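Major pepsin inhibitor PI-3 (Ascaris suum, PDB 1F32) inhibits the aspartic protease pepsin as a secreted proteinase inhibitor of the roundworm Ascaris suum. Local coordinates at residues Leu86-Gln90 with Lys91-Asp95. Numbering follows the deposited sequence.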
loop_
_atom_site.group_PDB
_atom_site.type_symbol
_atom_site.label_atom_id
_atom_site.label_comp_id
_atom_site.label_asym_id
_atom_site.label_seq_id
_atom_site.Cartn_x
_atom_site.Cartn_y
_atom_site.Cartn_z
ATOM N N LEU A 86 3.975 2.491 -7.363
ATOM C CA LEU A 86 5.223 1.800 -7.035
ATOM C C LEU A 86 5.997 2.503 -5.924
ATOM O O LEU A 86 6.128 3.734 -5.934
ATOM C CB LEU A 86 6.115 1.721 -8.288
ATOM C CG LEU A 86 7.583 1.320 -8.069
ATOM C CD1 LEU A 86 7.633 -0.113 -7.573
ATOM C CD2 LEU A 86 8.385 1.456 -9.380
ATOM N N PHE A 87 6.499 1.711 -4.974
ATOM C CA PHE A 87 7.275 2.222 -3.845
ATOM C C PHE A 87 8.577 1.444 -3.672
ATOM O O PHE A 87 8.571 0.212 -3.663
ATOM C CB PHE A 87 6.488 2.094 -2.538
ATOM C CG PHE A 87 5.168 2.811 -2.545
ATOM C CD1 PHE A 87 4.045 2.243 -3.157
ATOM C CD2 PHE A 87 5.056 4.073 -1.974
ATOM C CE1 PHE A 87 2.834 2.939 -3.203
ATOM C CE2 PHE A 87 3.845 4.780 -2.014
ATOM C CZ PHE A 87 2.736 4.217 -2.629
ATOM N N ILE A 88 9.682 2.172 -3.515
ATOM C CA ILE A 88 10.987 1.553 -3.272
ATOM C C ILE A 88 11.530 2.196 -1.983
ATOM O O ILE A 88 11.518 3.423 -1.841
ATOM C CB ILE A 88 11.930 1.784 -4.460
ATOM C CG1 ILE A 88 11.423 0.980 -5.666
ATOM C CG2 ILE A 88 13.360 1.390 -4.084
ATOM C CD1 ILE A 88 12.144 1.279 -6.974
ATOM N N ASP A 89 11.967 1.373 -1.030
ATOM C CA ASP A 89 12.461 1.886 0.248
ATOM C C ASP A 89 11.391 2.770 0.899
ATOM O O ASP A 89 11.693 3.822 1.472
ATOM C CB ASP A 89 13.741 2.702 0.053
ATOM C CG ASP A 89 14.960 1.828 -0.151
ATOM O OD1 ASP A 89 15.199 0.949 0.703
ATOM O OD2 ASP A 89 15.680 2.026 -1.157
ATOM N N GLN A 90 10.140 2.328 0.794
ATOM C CA GLN A 90 8.989 3.038 1.344
ATOM C C GLN A 90 8.775 4.446 0.820
ATOM O O GLN A 90 8.235 5.299 1.529
ATOM C CB GLN A 90 9.060 3.080 2.870
ATOM C CG GLN A 90 8.364 1.919 3.551
ATOM C CD GLN A 90 9.251 0.711 3.714
ATOM O OE1 GLN A 90 9.618 0.052 2.739
ATOM N NE2 GLN A 90 9.610 0.412 4.959
ATOM N N LYS A 91 9.174 4.683 -0.429
ATOM C CA LYS A 91 9.018 5.993 -1.055
ATOM C C LYS A 91 8.346 5.859 -2.419
ATOM O O LYS A 91 8.700 4.989 -3.209
ATOM C CB LYS A 91 10.377 6.658 -1.239
ATOM C CG LYS A 91 11.124 6.899 0.054
ATOM C CD LYS A 91 12.565 7.243 -0.257
ATOM C CE LYS A 91 13.391 7.435 1.004
ATOM N NZ LYS A 91 14.809 7.722 0.625
ATOM N N TYR A 92 7.372 6.718 -2.689
ATOM C CA TYR A 92 6.671 6.675 -3.971
ATOM C C TYR A 92 7.639 6.928 -5.113
ATOM O O TYR A 92 8.440 7.857 -5.046
ATOM C CB TYR A 92 5.578 7.745 -4.010
ATOM C CG TYR A 92 4.917 7.916 -5.363
ATOM C CD1 TYR A 92 3.982 6.987 -5.836
ATOM C CD2 TYR A 92 5.191 9.037 -6.151
ATOM C CE1 TYR A 92 3.334 7.185 -7.059
ATOM C CE2 TYR A 92 4.549 9.241 -7.367
ATOM C CZ TYR A 92 3.624 8.318 -7.815
ATOM O OH TYR A 92 2.972 8.542 -9.004
ATOM N N VAL A 93 7.557 6.106 -6.156
ATOM C CA VAL A 93 8.414 6.267 -7.333
ATOM C C VAL A 93 7.567 6.753 -8.502
ATOM O O VAL A 93 7.865 7.788 -9.099
ATOM C CB VAL A 93 9.099 4.946 -7.755
ATOM C CG1 VAL A 93 9.962 5.181 -9.020
ATOM C CG2 VAL A 93 9.970 4.420 -6.617
ATOM N N ARG A 94 6.498 6.019 -8.821
ATOM C CA ARG A 94 5.627 6.408 -9.938
ATOM C C ARG A 94 4.357 5.576 -9.992
ATOM O O ARG A 94 4.182 4.640 -9.213
ATOM C CB ARG A 94 6.370 6.225 -11.269
ATOM C CG ARG A 94 6.796 4.769 -11.531
ATOM C CD ARG A 94 7.693 4.671 -12.756
ATOM N NE ARG A 94 8.483 3.443 -12.752
ATOM C CZ ARG A 94 8.252 2.414 -13.554
ATOM N NH1 ARG A 94 7.258 2.476 -14.425
ATOM N NH2 ARG A 94 9.010 1.327 -13.488
ATOM N N ASP A 95 3.469 5.937 -10.916
ATOM C CA ASP A 95 2.246 5.179 -11.129
ATOM C C ASP A 95 2.705 4.036 -12.046
ATOM O O ASP A 95 3.569 4.242 -12.897
ATOM C CB ASP A 95 1.188 6.025 -11.855
ATOM C CG ASP A 95 0.559 7.088 -10.963
ATOM O OD1 ASP A 95 0.724 7.030 -9.725
ATOM O OD2 ASP A 95 -0.124 7.984 -11.501
#
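Leu86, Ile88 and Val93 form an apolar row on one face of the hairpin made by strands 85-88 and 91-95. Ile88, with CD1 anti to CA (chi2 171°), sets CD1 3.8 Å from Val93 CG2. Leu86 runs side by side with Val93, its CD2 3.9 Å from Val93 CB. With CG anti to the backbone N (chi1 167°), Leu86 also brings CD2 beside the guanidinium group of Arg94, 3.9 Å from NE; Arg94 continues to a salt bridge with Asp100. Cys79 and Phe145 pack against Leu86 from outside the hairpin. On the other face, the CD2-CE2 side of the Phe87 ring lies against the Tyr92 backbone and CB (CD2 3.6 Å from Tyr92 N, CE2 4.0 Å from Tyr92 CB), with CE2 near the plane of the Tyr92 ring at its edge. Phe87 reaches on to Leu25, Pro26 and Trp27, linking this five-stranded antiparallel sheet to the three-stranded one.

The backbone is a two-residue beta hairpin with a type I' turn, Asp89 and Gln90 at its corners. Ile88 and Lys91 close it with reciprocal bonds: Ile88 N to Lys91 O, and a more bent one from Lys91 N, which sits above the carbonyl plane of Ile88 O. Farther along, Val93 and Arg94 together face Leu86 in a classic beta bulge: Val93 N gives its hydrogen to Leu86 O (2.8 Å), while Leu86 N reaches Arg94 O (2.8 Å). The bulge turns Val93 to the same face as Lys91 and Arg94.

Within the edge strand, Tyr92 OH donates to Asp95 OD1 (2.8 Å), meeting it from above the carboxylate plane, and Arg94 N stands over the centre of the Tyr92 ring.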